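Local coordinates for protein polyketide biosynthesis cytochrome P450 PksS (Bacillus subtilis, PDB 4YZR) that acts as a haem-dependent cytochrome P450 monooxygenase that oxidises dihydrobacillaene in the biosynthesis of the antibiotic polyketide bacillaene, at residues E12-P17 with F392-E397; N173-T178 with M234-V239; G242-V247 with Q386-V391. All coordinates share one frame; numbering follows the deposited sequence. Where two conformers were deposited one is given.

Contact 1. Residues E12-P17 with F392-E397; sequences EFHHNP and FLRGLE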
loop_
_atom_site.group_PDB
_atom_site.type_symbol
_atom_site.label_atom_id
_atom_site.label_comp_id
_atom_site.label_asym_id
_atom_site.label_seq_id
_atom_site.Cartn_x
_atom_site.Cartn_y
_atom_site.Cartn_z
ATOM N N GLU A 12 -12.474 18.077 4.310
ATOM C CA GLU A 12 -11.886 18.355 2.946
ATOM C C GLU A 12 -10.873 17.242 2.550
ATOM O O GLU A 12 -10.923 16.784 1.439
ATOM C CB GLU A 12 -11.200 19.676 2.938
ATOM C CG GLU A 12 -11.992 20.964 2.908
ATOM C CD GLU A 12 -11.124 22.127 2.367
ATOM O OE1 GLU A 12 -10.018 21.875 1.766
ATOM O OE2 GLU A 12 -11.533 23.304 2.521
ATOM N N PHE A 13 -10.079 16.831 3.518
ATOM C CA PHE A 13 -9.076 15.746 3.233
ATOM C C PHE A 13 -9.745 14.477 2.938
ATOM O O PHE A 13 -9.304 13.692 2.052
ATOM C CB PHE A 13 -8.090 15.630 4.346
ATOM C CG PHE A 13 -6.857 14.798 4.013
ATOM C CD1 PHE A 13 -5.841 15.327 3.306
ATOM C CD2 PHE A 13 -6.823 13.489 4.352
ATOM C CE1 PHE A 13 -4.726 14.555 3.025
ATOM C CE2 PHE A 13 -5.674 12.722 4.058
ATOM C CZ PHE A 13 -4.672 13.322 3.444
ATOM N N HIS A 14 -10.863 14.147 3.592
ATOM C CA HIS A 14 -11.613 12.972 3.270
ATOM C C HIS A 14 -12.324 13.043 1.911
ATOM O O HIS A 14 -12.424 12.058 1.164
ATOM C CB HIS A 14 -12.690 12.646 4.380
ATOM C CG HIS A 14 -13.445 11.444 4.043
ATOM N ND1 HIS A 14 -12.861 10.210 4.105
ATOM C CD2 HIS A 14 -14.673 11.242 3.516
ATOM C CE1 HIS A 14 -13.712 9.290 3.680
ATOM N NE2 HIS A 14 -14.817 9.869 3.352
ATOM N N HIS A 15 -12.754 14.220 1.541
ATOM C CA HIS A 15 -13.426 14.380 0.277
ATOM C C HIS A 15 -12.471 14.197 -0.907
ATOM O O HIS A 15 -12.772 13.558 -1.838
ATOM C CB HIS A 15 -14.097 15.743 0.205
ATOM C CG HIS A 15 -14.773 15.979 -1.090
ATOM N ND1 HIS A 15 -14.267 16.829 -2.035
ATOM C CD2 HIS A 15 -15.852 15.398 -1.642
ATOM C CE1 HIS A 15 -15.046 16.808 -3.098
ATOM N NE2 HIS A 15 -16.018 15.954 -2.884
ATOM N N ASN A 16 -11.308 14.801 -0.780
ATOM C CA ASN A 16 -10.264 14.722 -1.870
ATOM C C ASN A 16 -8.943 15.113 -1.280
ATOM O O ASN A 16 -8.593 16.275 -1.235
ATOM C CB ASN A 16 -10.686 15.603 -3.053
ATOM C CG ASN A 16 -9.774 15.418 -4.224
ATOM O OD1 ASN A 16 -8.694 14.921 -4.052
ATOM N ND2 ASN A 16 -10.116 15.929 -5.360
ATOM N N PRO A 17 -8.144 14.105 -0.937
ATOM C CA PRO A 17 -6.857 14.467 -0.339
ATOM C C PRO A 17 -5.845 15.064 -1.365
ATOM O O PRO A 17 -4.976 15.811 -0.975
ATOM C CB PRO A 17 -6.375 13.139 0.253
ATOM C CG PRO A 17 -7.038 12.160 -0.581
ATOM C CD PRO A 17 -8.391 12.691 -0.838
ATOM N N PHE A 392 -4.028 7.831 5.586
ATOM C CA PHE A 392 -2.831 7.470 4.854
ATOM C C PHE A 392 -3.184 6.670 3.673
ATOM O O PHE A 392 -2.448 6.773 2.645
ATOM C CB PHE A 392 -1.878 6.716 5.772
ATOM C CG PHE A 392 -1.421 7.514 6.951
ATOM C CD1 PHE A 392 -0.441 8.498 6.813
ATOM C CD2 PHE A 392 -1.994 7.354 8.142
ATOM C CE1 PHE A 392 -0.028 9.242 7.904
ATOM C CE2 PHE A 392 -1.595 8.113 9.266
ATOM C CZ PHE A 392 -0.651 9.066 9.088
ATOM N N LEU A 393 -4.112 5.770 3.749
ATOM C CA LEU A 393 -4.492 4.848 2.667
ATOM C C LEU A 393 -5.764 5.275 1.984
ATOM O O LEU A 393 -6.884 5.131 2.659
ATOM C CB LEU A 393 -4.648 3.478 3.234
ATOM C CG LEU A 393 -3.564 2.933 4.169
ATOM C CD1 LEU A 393 -3.885 1.514 4.713
ATOM C CD2 LEU A 393 -2.218 3.046 3.478
ATOM N N ARG A 394 -5.741 5.642 0.745
ATOM C CA ARG A 394 -6.868 6.190 0.015
ATOM C C ARG A 394 -7.561 5.070 -0.694
ATOM O O ARG A 394 -7.090 4.593 -1.716
ATOM C CB ARG A 394 -6.417 7.297 -0.875
ATOM C CG ARG A 394 -7.486 8.054 -1.622
ATOM C CD ARG A 394 -8.537 8.550 -0.707
ATOM N NE ARG A 394 -9.462 9.407 -1.393
ATOM C CZ ARG A 394 -10.469 10.058 -0.764
ATOM N NH1 ARG A 394 -10.601 9.937 0.546
ATOM N NH2 ARG A 394 -11.244 10.846 -1.484
ATOM N N GLY A 395 -8.689 4.634 -0.170
ATOM C CA GLY A 395 -9.367 3.434 -0.659
ATOM C C GLY A 395 -10.883 3.538 -0.642
ATOM O O GLY A 395 -11.452 4.139 0.252
ATOM N N LEU A 396 -11.484 2.872 -1.602
ATOM C CA LEU A 396 -12.955 2.877 -1.743
ATOM C C LEU A 396 -13.602 1.939 -0.807
ATOM O O LEU A 396 -13.134 0.864 -0.553
ATOM C CB LEU A 396 -13.278 2.494 -3.188
ATOM C CG LEU A 396 -12.938 3.504 -4.216
ATOM C CD1 LEU A 396 -12.740 2.893 -5.602
ATOM C CD2 LEU A 396 -13.860 4.700 -4.260
ATOM N N GLU A 397 -14.786 2.338 -0.339
ATOM C CA GLU A 397 -15.636 1.386 0.369
ATOM C C GLU A 397 -16.388 0.441 -0.566
ATOM O O GLU A 397 -16.525 -0.711 -0.255
ATOM C CB GLU A 397 -16.644 2.248 1.186
ATOM C CG GLU A 397 -17.643 1.637 2.130
ATOM C CD GLU A 397 -18.437 2.799 2.809
ATOM O OE1 GLU A 397 -19.587 3.140 2.408
ATOM O OE2 GLU A 397 -17.864 3.483 3.706
#

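Contact 2. Residues N173-T178 with M234-V239; sequences NAMVDT and MLFLLV. With HEM (protoporphyrin IX containing Fe), chain C.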
loop_
_atom_site.group_PDB
_atom_site.type_symbol
_atom_site.label_atom_id
_atom_site.label_comp_id
_atom_site.label_asym_id
_atom_site.label_seq_id
_atom_site.Cartn_x
_atom_site.Cartn_y
_atom_site.Cartn_z
ATOM N N ASN A 173 -8.623 -8.270 8.766
ATOM C CA ASN A 173 -9.432 -7.056 8.789
ATOM C C ASN A 173 -9.438 -6.341 10.135
ATOM O O ASN A 173 -9.300 -5.089 10.259
ATOM C CB ASN A 173 -10.849 -7.337 8.383
ATOM C CG ASN A 173 -11.042 -7.547 6.952
ATOM O OD1 ASN A 173 -10.143 -7.326 6.135
ATOM N ND2 ASN A 173 -12.189 -8.084 6.610
ATOM N N ALA A 174 -9.604 -7.078 11.222
ATOM C CA ALA A 174 -9.664 -6.470 12.537
ATOM C C ALA A 174 -8.364 -5.942 12.979
ATOM O O ALA A 174 -8.263 -4.910 13.708
ATOM C CB ALA A 174 -10.199 -7.504 13.537
ATOM N N MET A 175 -7.249 -6.577 12.598
ATOM C CA MET A 175 -6.001 -6.226 13.217
ATOM C C MET A 175 -5.377 -4.892 12.736
ATOM O O MET A 175 -4.450 -4.440 13.381
ATOM C CB MET A 175 -5.005 -7.411 13.103
ATOM C CG MET A 175 -4.369 -7.499 11.738
ATOM S SD MET A 175 -3.496 -9.070 11.632
ATOM C CE MET A 175 -2.607 -8.748 10.120
ATOM N N VAL A 176 -5.899 -4.368 11.648
ATOM C CA VAL A 176 -5.536 -3.042 10.959
ATOM C C VAL A 176 -6.587 -1.960 11.128
ATOM O O VAL A 176 -6.521 -0.853 10.477
ATOM C CB VAL A 176 -5.308 -3.170 9.421
ATOM C CG1 VAL A 176 -4.231 -4.217 9.201
ATOM C CG2 VAL A 176 -6.482 -3.548 8.581
ATOM N N ASP A 177 -7.588 -2.229 11.937
ATOM C CA ASP A 177 -8.640 -1.218 12.153
ATOM C C ASP A 177 -8.053 0.092 12.687
ATOM O O ASP A 177 -7.267 0.065 13.635
ATOM C CB ASP A 177 -9.644 -1.783 13.163
ATOM C CG ASP A 177 -10.872 -0.897 13.300
ATOM O OD1 ASP A 177 -10.757 0.100 14.044
ATOM O OD2 ASP A 177 -11.903 -1.214 12.664
ATOM N N THR A 178 -8.417 1.234 12.063
ATOM C CA THR A 178 -7.899 2.574 12.528
ATOM C C THR A 178 -8.778 3.301 13.563
ATOM O O THR A 178 -8.318 4.306 14.140
ATOM C CB THR A 178 -7.507 3.549 11.352
ATOM O OG1 THR A 178 -8.519 3.576 10.325
ATOM C CG2 THR A 178 -6.183 3.076 10.707
ATOM N N MET A 234 7.769 -9.686 10.452
ATOM C CA MET A 234 7.919 -9.707 9.047
ATOM C C MET A 234 6.614 -10.159 8.400
ATOM O O MET A 234 6.154 -9.572 7.426
ATOM C CB MET A 234 9.080 -10.538 8.608
ATOM C CG MET A 234 9.431 -10.420 7.140
ATOM S SD MET A 234 10.236 -8.959 6.669
ATOM C CE MET A 234 11.890 -9.216 7.295
ATOM N N LEU A 235 6.049 -11.257 8.906
ATOM C CA LEU A 235 4.810 -11.790 8.295
ATOM C C LEU A 235 3.669 -10.816 8.533
ATOM O O LEU A 235 2.815 -10.623 7.645
ATOM C CB LEU A 235 4.511 -13.134 8.897
ATOM C CG LEU A 235 5.476 -14.187 8.381
ATOM C CD1 LEU A 235 5.222 -15.455 9.205
ATOM C CD2 LEU A 235 5.316 -14.454 6.925
ATOM N N PHE A 236 3.617 -10.156 9.681
ATOM C CA PHE A 236 2.652 -9.115 9.946
ATOM C C PHE A 236 2.731 -8.016 8.861
ATOM O O PHE A 236 1.737 -7.660 8.206
ATOM C CB PHE A 236 2.808 -8.514 11.313
ATOM C CG PHE A 236 1.922 -7.317 11.587
ATOM C CD1 PHE A 236 0.567 -7.454 11.785
ATOM C CD2 PHE A 236 2.492 -6.053 11.568
ATOM C CE1 PHE A 236 -0.231 -6.320 11.981
ATOM C CE2 PHE A 236 1.675 -4.921 11.795
ATOM C CZ PHE A 236 0.350 -5.091 11.938
ATOM N N LEU A 237 3.940 -7.515 8.653
ATOM C CA LEU A 237 4.109 -6.423 7.703
ATOM C C LEU A 237 3.702 -6.832 6.285
ATOM O O LEU A 237 3.032 -6.160 5.545
ATOM C CB LEU A 237 5.578 -5.976 7.718
ATOM C CG LEU A 237 5.877 -4.837 6.709
ATOM C CD1 LEU A 237 4.977 -3.623 6.872
ATOM C CD2 LEU A 237 7.401 -4.647 6.939
ATOM N N LEU A 238 4.144 -8.051 5.870
ATOM C CA LEU A 238 3.845 -8.517 4.530
ATOM C C LEU A 238 2.341 -8.728 4.265
ATOM O O LEU A 238 1.766 -8.397 3.237
ATOM C CB LEU A 238 4.563 -9.811 4.236
ATOM C CG LEU A 238 6.091 -9.699 4.148
ATOM C CD1 LEU A 238 6.756 -11.055 4.122
ATOM C CD2 LEU A 238 6.576 -8.891 2.959
ATOM N N VAL A 239 1.681 -9.349 5.279
ATOM C CA VAL A 239 0.269 -9.546 5.166
ATOM C C VAL A 239 -0.459 -8.196 5.147
ATOM O O VAL A 239 -1.327 -8.057 4.242
ATOM C CB VAL A 239 -0.257 -10.427 6.315
ATOM C CG1 VAL A 239 -1.778 -10.400 6.391
ATOM C CG2 VAL A 239 0.253 -11.822 6.163
HETATM C CHA HEM C . 7.049 -0.369 1.878
HETATM C CHB HEM C . 3.574 1.241 -1.070
HETATM C CHC HEM C . 2.165 -3.342 -1.883
HETATM C CHD HEM C . 5.530 -4.879 1.172
HETATM C C1A HEM C . 6.222 0.472 1.172
HETATM C C2A HEM C . 6.298 1.936 1.063
HETATM C C3A HEM C . 5.311 2.354 0.311
HETATM C C4A HEM C . 4.609 1.169 -0.187
HETATM C CMA HEM C . 4.923 3.750 0.025
HETATM C CAA HEM C . 7.281 2.808 1.854
HETATM C CBA HEM C . 6.748 3.232 3.145
HETATM C CGA HEM C . 7.643 4.189 4.045
HETATM O O1A HEM C . 7.013 4.630 5.067
HETATM O O2A HEM C . 8.715 4.390 3.610
HETATM C C1B HEM C . 2.877 0.130 -1.540
HETATM C C2B HEM C . 1.824 0.142 -2.502
HETATM C C3B HEM C . 1.396 -1.119 -2.756
HETATM C C4B HEM C . 2.236 -1.968 -1.910
HETATM C CMB HEM C . 1.337 1.386 -3.087
HETATM C CAB HEM C . 0.359 -1.648 -3.624
HETATM C CBB HEM C . -0.092 -0.972 -4.622
HETATM C C1C HEM C . 2.954 -4.208 -1.174
HETATM C C2C HEM C . 2.891 -5.616 -1.118
HETATM C C3C HEM C . 3.867 -6.076 -0.232
HETATM C C4C HEM C . 4.496 -4.902 0.283
HETATM C CMC HEM C . 1.995 -6.398 -2.042
HETATM C CAC HEM C . 4.193 -7.441 0.143
HETATM C CBC HEM C . 3.352 -8.410 0.122
HETATM C C1D HEM C . 6.243 -3.811 1.662
HETATM C C2D HEM C . 7.285 -3.901 2.655
HETATM C C3D HEM C . 7.724 -2.620 2.829
HETATM C C4D HEM C . 6.950 -1.739 1.932
HETATM C CMD HEM C . 7.839 -5.161 3.283
HETATM C CAD HEM C . 8.838 -2.141 3.725
HETATM C CBD HEM C . 10.167 -2.127 3.037
HETATM C CGD HEM C . 11.389 -1.751 3.931
HETATM O O1D HEM C . 11.123 -1.182 4.995
HETATM O O2D HEM C . 12.509 -2.012 3.452
HETATM N NA HEM C . 5.241 0.072 0.321
HETATM N NB HEM C . 3.130 -1.189 -1.243
HETATM N NC HEM C . 3.950 -3.796 -0.333
HETATM N ND HEM C . 6.025 -2.518 1.250
HETATM FE FE HEM C . 4.643 -1.868 -0.042
#

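Contact 3. Residues G242-V247 with Q386-V391; sequences GLETTV and QWRKNV. With HEM (protoporphyrin IX containing Fe), chain C.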
loop_
_atom_site.group_PDB
_atom_site.type_symbol
_atom_site.label_atom_id
_atom_site.label_comp_id
_atom_site.label_asym_id
_atom_site.label_seq_id
_atom_site.Cartn_x
_atom_site.Cartn_y
_atom_site.Cartn_z
ATOM N N GLY A 242 0.043 -6.669 1.554
ATOM C CA GLY A 242 -0.592 -7.410 0.530
ATOM C C GLY A 242 -2.072 -7.334 0.422
ATOM O O GLY A 242 -2.700 -7.796 -0.558
ATOM N N LEU A 243 -2.691 -6.812 1.456
ATOM C CA LEU A 243 -4.094 -6.675 1.578
ATOM C C LEU A 243 -4.754 -5.336 1.205
ATOM O O LEU A 243 -5.400 -5.246 0.145
ATOM C CB LEU A 243 -4.608 -7.196 2.900
ATOM C CG LEU A 243 -4.340 -8.693 3.083
ATOM C CD1 LEU A 243 -4.874 -9.196 4.397
ATOM C CD2 LEU A 243 -4.897 -9.561 1.903
ATOM N N GLU A 244 -4.636 -4.291 1.991
ATOM C CA GLU A 244 -5.610 -3.168 1.873
ATOM C C GLU A 244 -4.949 -2.286 0.811
ATOM O O GLU A 244 -5.639 -1.754 -0.073
ATOM C CB GLU A 244 -5.858 -2.428 3.181
ATOM C CG GLU A 244 -6.667 -1.129 3.067
ATOM C CD GLU A 244 -7.045 -0.581 4.441
ATOM O OE1 GLU A 244 -7.798 0.417 4.437
ATOM O OE2 GLU A 244 -6.537 -1.027 5.473
ATOM N N THR A 245 -3.677 -2.061 0.837
ATOM C CA THR A 245 -3.082 -1.121 -0.065
ATOM C C THR A 245 -3.072 -1.649 -1.534
ATOM O O THR A 245 -3.381 -0.928 -2.495
ATOM C CB THR A 245 -1.741 -0.620 0.490
ATOM O OG1 THR A 245 -0.905 -1.748 0.811
ATOM C CG2 THR A 245 -2.021 0.190 1.595
ATOM N N THR A 246 -2.868 -2.964 -1.690
ATOM C CA THR A 246 -2.957 -3.566 -3.028
ATOM C C THR A 246 -4.397 -3.579 -3.523
ATOM O O THR A 246 -4.643 -3.287 -4.664
ATOM C CB THR A 246 -2.396 -5.025 -2.891
ATOM O OG1 THR A 246 -1.018 -4.959 -2.392
ATOM C CG2 THR A 246 -2.322 -5.649 -4.166
ATOM N N VAL A 247 -5.345 -3.893 -2.623
ATOM C CA VAL A 247 -6.767 -3.727 -2.926
ATOM C C VAL A 247 -7.021 -2.351 -3.450
ATOM O O VAL A 247 -7.803 -2.183 -4.422
ATOM C CB VAL A 247 -7.578 -4.036 -1.642
ATOM C CG1 VAL A 247 -9.042 -3.687 -1.841
ATOM C CG2 VAL A 247 -7.445 -5.517 -1.283
ATOM N N GLN A 386 -18.005 6.512 -2.357
ATOM C CA GLN A 386 -17.795 6.303 -0.927
ATOM C C GLN A 386 -16.339 5.851 -0.706
ATOM O O GLN A 386 -15.944 4.747 -1.077
ATOM C CB GLN A 386 -18.719 5.282 -0.328
ATOM C CG GLN A 386 -20.234 5.562 -0.564
ATOM C CD GLN A 386 -20.632 6.886 0.008
ATOM O OE1 GLN A 386 -21.176 7.735 -0.686
ATOM N NE2 GLN A 386 -20.259 7.127 1.244
ATOM N N TRP A 387 -15.648 6.655 0.022
ATOM C CA TRP A 387 -14.279 6.401 0.394
ATOM C C TRP A 387 -14.162 5.961 1.842
ATOM O O TRP A 387 -14.928 6.478 2.722
ATOM C CB TRP A 387 -13.437 7.661 0.218
ATOM C CG TRP A 387 -13.278 8.042 -1.161
ATOM C CD1 TRP A 387 -14.033 8.927 -1.863
ATOM C CD2 TRP A 387 -12.343 7.499 -2.118
ATOM N NE1 TRP A 387 -13.626 8.973 -3.174
ATOM C CE2 TRP A 387 -12.571 8.147 -3.350
ATOM C CE3 TRP A 387 -11.287 6.606 -2.025
ATOM C CZ2 TRP A 387 -11.809 7.844 -4.487
ATOM C CZ3 TRP A 387 -10.560 6.304 -3.145
ATOM C CH2 TRP A 387 -10.877 6.846 -4.325
ATOM N N ARG A 388 -13.262 5.058 2.188
ATOM C CA ARG A 388 -13.015 4.663 3.576
ATOM C C ARG A 388 -12.346 5.809 4.329
ATOM O O ARG A 388 -11.686 6.669 3.762
ATOM C CB ARG A 388 -12.095 3.488 3.618
ATOM C CG ARG A 388 -12.799 2.274 3.008
ATOM C CD ARG A 388 -11.893 1.096 2.841
ATOM N NE ARG A 388 -11.589 0.422 4.092
ATOM C CZ ARG A 388 -10.900 -0.721 4.148
ATOM N NH1 ARG A 388 -10.362 -1.280 3.057
ATOM N NH2 ARG A 388 -10.685 -1.279 5.325
ATOM N N LYS A 389 -12.582 5.908 5.647
ATOM C CA LYS A 389 -11.930 6.832 6.492
ATOM C C LYS A 389 -10.571 6.279 6.820
ATOM O O LYS A 389 -10.437 5.337 7.537
ATOM C CB LYS A 389 -12.757 6.979 7.738
ATOM C CG LYS A 389 -12.255 8.060 8.729
ATOM C CD LYS A 389 -13.029 8.028 10.093
ATOM C CE LYS A 389 -12.473 9.025 11.110
ATOM N NZ LYS A 389 -12.184 10.381 10.542
ATOM N N ASN A 390 -9.581 6.844 6.258
ATOM C CA ASN A 390 -8.174 6.478 6.523
ATOM C C ASN A 390 -7.381 7.639 5.991
ATOM O O ASN A 390 -7.531 7.847 4.741
ATOM C CB ASN A 390 -7.795 5.142 5.866
ATOM C CG ASN A 390 -6.422 4.610 6.315
ATOM O OD1 ASN A 390 -5.417 5.321 6.389
ATOM N ND2 ASN A 390 -6.426 3.353 6.702
ATOM N N VAL A 391 -6.538 8.211 6.817
ATOM C CA VAL A 391 -5.689 9.372 6.525
ATOM C C VAL A 391 -4.631 8.975 5.417
ATOM O O VAL A 391 -4.307 9.826 4.576
ATOM C CB VAL A 391 -4.839 9.780 7.869
ATOM C CG1 VAL A 391 -3.702 10.723 7.595
ATOM C CG2 VAL A 391 -5.710 10.277 9.016
HETATM C CHA HEM C . 7.049 -0.369 1.878
HETATM C CHB HEM C . 3.574 1.241 -1.070
HETATM C CHC HEM C . 2.165 -3.342 -1.883
HETATM C CHD HEM C . 5.530 -4.879 1.172
HETATM C C1A HEM C . 6.222 0.472 1.172
HETATM C C2A HEM C . 6.298 1.936 1.063
HETATM C C3A HEM C . 5.311 2.354 0.311
HETATM C C4A HEM C . 4.609 1.169 -0.187
HETATM C CMA HEM C . 4.923 3.750 0.025
HETATM C CAA HEM C . 7.281 2.808 1.854
HETATM C CBA HEM C . 6.748 3.232 3.145
HETATM C CGA HEM C . 7.643 4.189 4.045
HETATM O O1A HEM C . 7.013 4.630 5.067
HETATM O O2A HEM C . 8.715 4.390 3.610
HETATM C C1B HEM C . 2.877 0.130 -1.540
HETATM C C2B HEM C . 1.824 0.142 -2.502
HETATM C C3B HEM C . 1.396 -1.119 -2.756
HETATM C C4B HEM C . 2.236 -1.968 -1.910
HETATM C CMB HEM C . 1.337 1.386 -3.087
HETATM C CAB HEM C . 0.359 -1.648 -3.624
HETATM C CBB HEM C . -0.092 -0.972 -4.622
HETATM C C1C HEM C . 2.954 -4.208 -1.174
HETATM C C2C HEM C . 2.891 -5.616 -1.118
HETATM C C3C HEM C . 3.867 -6.076 -0.232
HETATM C C4C HEM C . 4.496 -4.902 0.283
HETATM C CMC HEM C . 1.995 -6.398 -2.042
HETATM C CAC HEM C . 4.193 -7.441 0.143
HETATM C CBC HEM C . 3.352 -8.410 0.122
HETATM C C1D HEM C . 6.243 -3.811 1.662
HETATM C C2D HEM C . 7.285 -3.901 2.655
HETATM C C3D HEM C . 7.724 -2.620 2.829
HETATM C C4D HEM C . 6.950 -1.739 1.932
HETATM C CMD HEM C . 7.839 -5.161 3.283
HETATM C CAD HEM C . 8.838 -2.141 3.725
HETATM C CBD HEM C . 10.167 -2.127 3.037
HETATM C CGD HEM C . 11.389 -1.751 3.931
HETATM O O1D HEM C . 11.123 -1.182 4.995
HETATM O O2D HEM C . 12.509 -2.012 3.452
HETATM N NA HEM C . 5.241 0.072 0.321
HETATM N NB HEM C . 3.130 -1.189 -1.243
HETATM N NC HEM C . 3.950 -3.796 -0.333
HETATM N ND HEM C . 6.025 -2.518 1.250
HETATM FE FE HEM C . 4.643 -1.868 -0.042
HETATM O O HOH W 1 -8.286 -3.482 5.861
#

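Contact 1. Residues E12-P17 with F392-E397
R394 reaches across to helix 11-15 and turns its guanidinium group toward the last carbonyls of that helix. Three hydrogen bonds cross here, all donated by the arginine. NH1 of R394 gives the straightest to H14 O, at 2.9 Å with an N-H...O angle of 147°, and the oxygen lies near the guanidinium plane. A weak bond from R394 NH2 reaches the same oxygen, so two nitrogens share it, and a second weak one runs from NH2 to H15 O at 3.1 Å. The guanidinium thus meets carbonyl oxygens in the last turn of a helix, an end where a positive group is probably favourable to the helix dipole. In this P450 it joins the N-terminal region to the loop between strands 377-378 and 400-402.

The apolar part belongs to P17. Its CD sits over the centre of one guanidinium face, 3.4 Å from CZ of R394, while the ring crosses the arginine chain at a slant and brings CG to NE and CD. A bend at chi2 (53°), with the rest of the R394 chain extended, places the guanidinium against P17 CD and within reach of both carbonyls. W387 makes a cation-pi contact with R394.

Contact 2. Residues N173-T178 with M234-V239
The long distal helix of the P450 fold, here helix 228-259, passes across one face of the haem, and this contact lies on the flank of that helix, where M175 of segment 173-178, on helix 165-175, makes a Met-aromatic contact with F236. The sulfur does not sit over the ring: M175 SD is 5.5 Å from the centroid of the F236 ring and 83° off its normal, beside the edge. It is the terminal methyl that does the touching, with M175 CE 3.8 Å from F236 CD1 and almost as near to CE1, approaching the ring obliquely. The same methyl meets CG1 of V239 at 4.2 Å, one turn further along, and so rests between two side chains of one helix. M175 starts from a chi1 of 79°, which sets CG between the backbone N and the carbonyl carbon, and the chain then runs out extended, carrying the methyl to helix 228-259. The contact is apolar and buried throughout.

L237 and L238, next in sequence to F236, belong to the haem pocket, and CD2 of L237 lies 3.7 Å from the haem methyl CMD. Around the contact, helix 183-206 packs L190 against both M175 and F236 and F193 against M175, helix 212-218 meets L235 and L238, and V240 of helix 228-259 touches M175 and V176.

Contact 3. Residues G242-V247 with Q386-V391
R388 stacks its guanidinium on the carboxylate of E244, on the long distal helix of the P450 fold, helix 228-259, where a wider pi-type turn spans 242-245. A241 to T245 fit the family's (A/G)Gx(E/D)T motif, with E244 and T245 in the places of the acid-alcohol pair that in P450s generally is linked to oxygen activation. On the haem side, T246 OG1 lies 3.4 Å from the haem methyl CMC and hydrogen-bonds to A241 O.

Along the loop, W387 comes first and packs on S252 and L255 of the same helix. At R388 the two flat groups lie 13° apart: OE1 of E244 sits over the centre of the guanidinium, 3.3 Å from CZ of R388. The salt bridge, E244 OE1 to R388 NH1 at 3.4 Å, is therefore one of charge alone, with no N-H aimed at the oxygen. The extended E244 chain (chi1 170°) carries its carboxylate outward to meet R388, which comes from the opposite direction. A water bridges them weakly, donating to E244 OE2 and accepting from R388 NH2. Two residues on, the OD1 of N390 is taken by the backbone N atoms of F392 and L393, while its ND2 makes a loose approach, 4.0 Å from E244 OE1.

Contacts 1 and 3 use successive pieces of one loop, and their centres are 9 Å apart. Segment 386-391 pairs with 392-397 through probable backbone hydrogen bonds, R388 N to G395 O and E397 N to Q386 O, both 2.8 Å. The loop thus meets helix 11-15 through contact 1 and helix 228-259 through contact 3. Contact 2 lies earlier on that helix, nearer its N-terminus, its centre 12 Å from that of contact 3; V176 CG2 comes to 4.0 Å from E244 OE2. Contacts 2 and 3 both border the haem, whereas the R394 side chain of contact 1 is about 10 Å from it. Contacts 1 and 2 do not touch, their nearest atoms being about 7 Å apart.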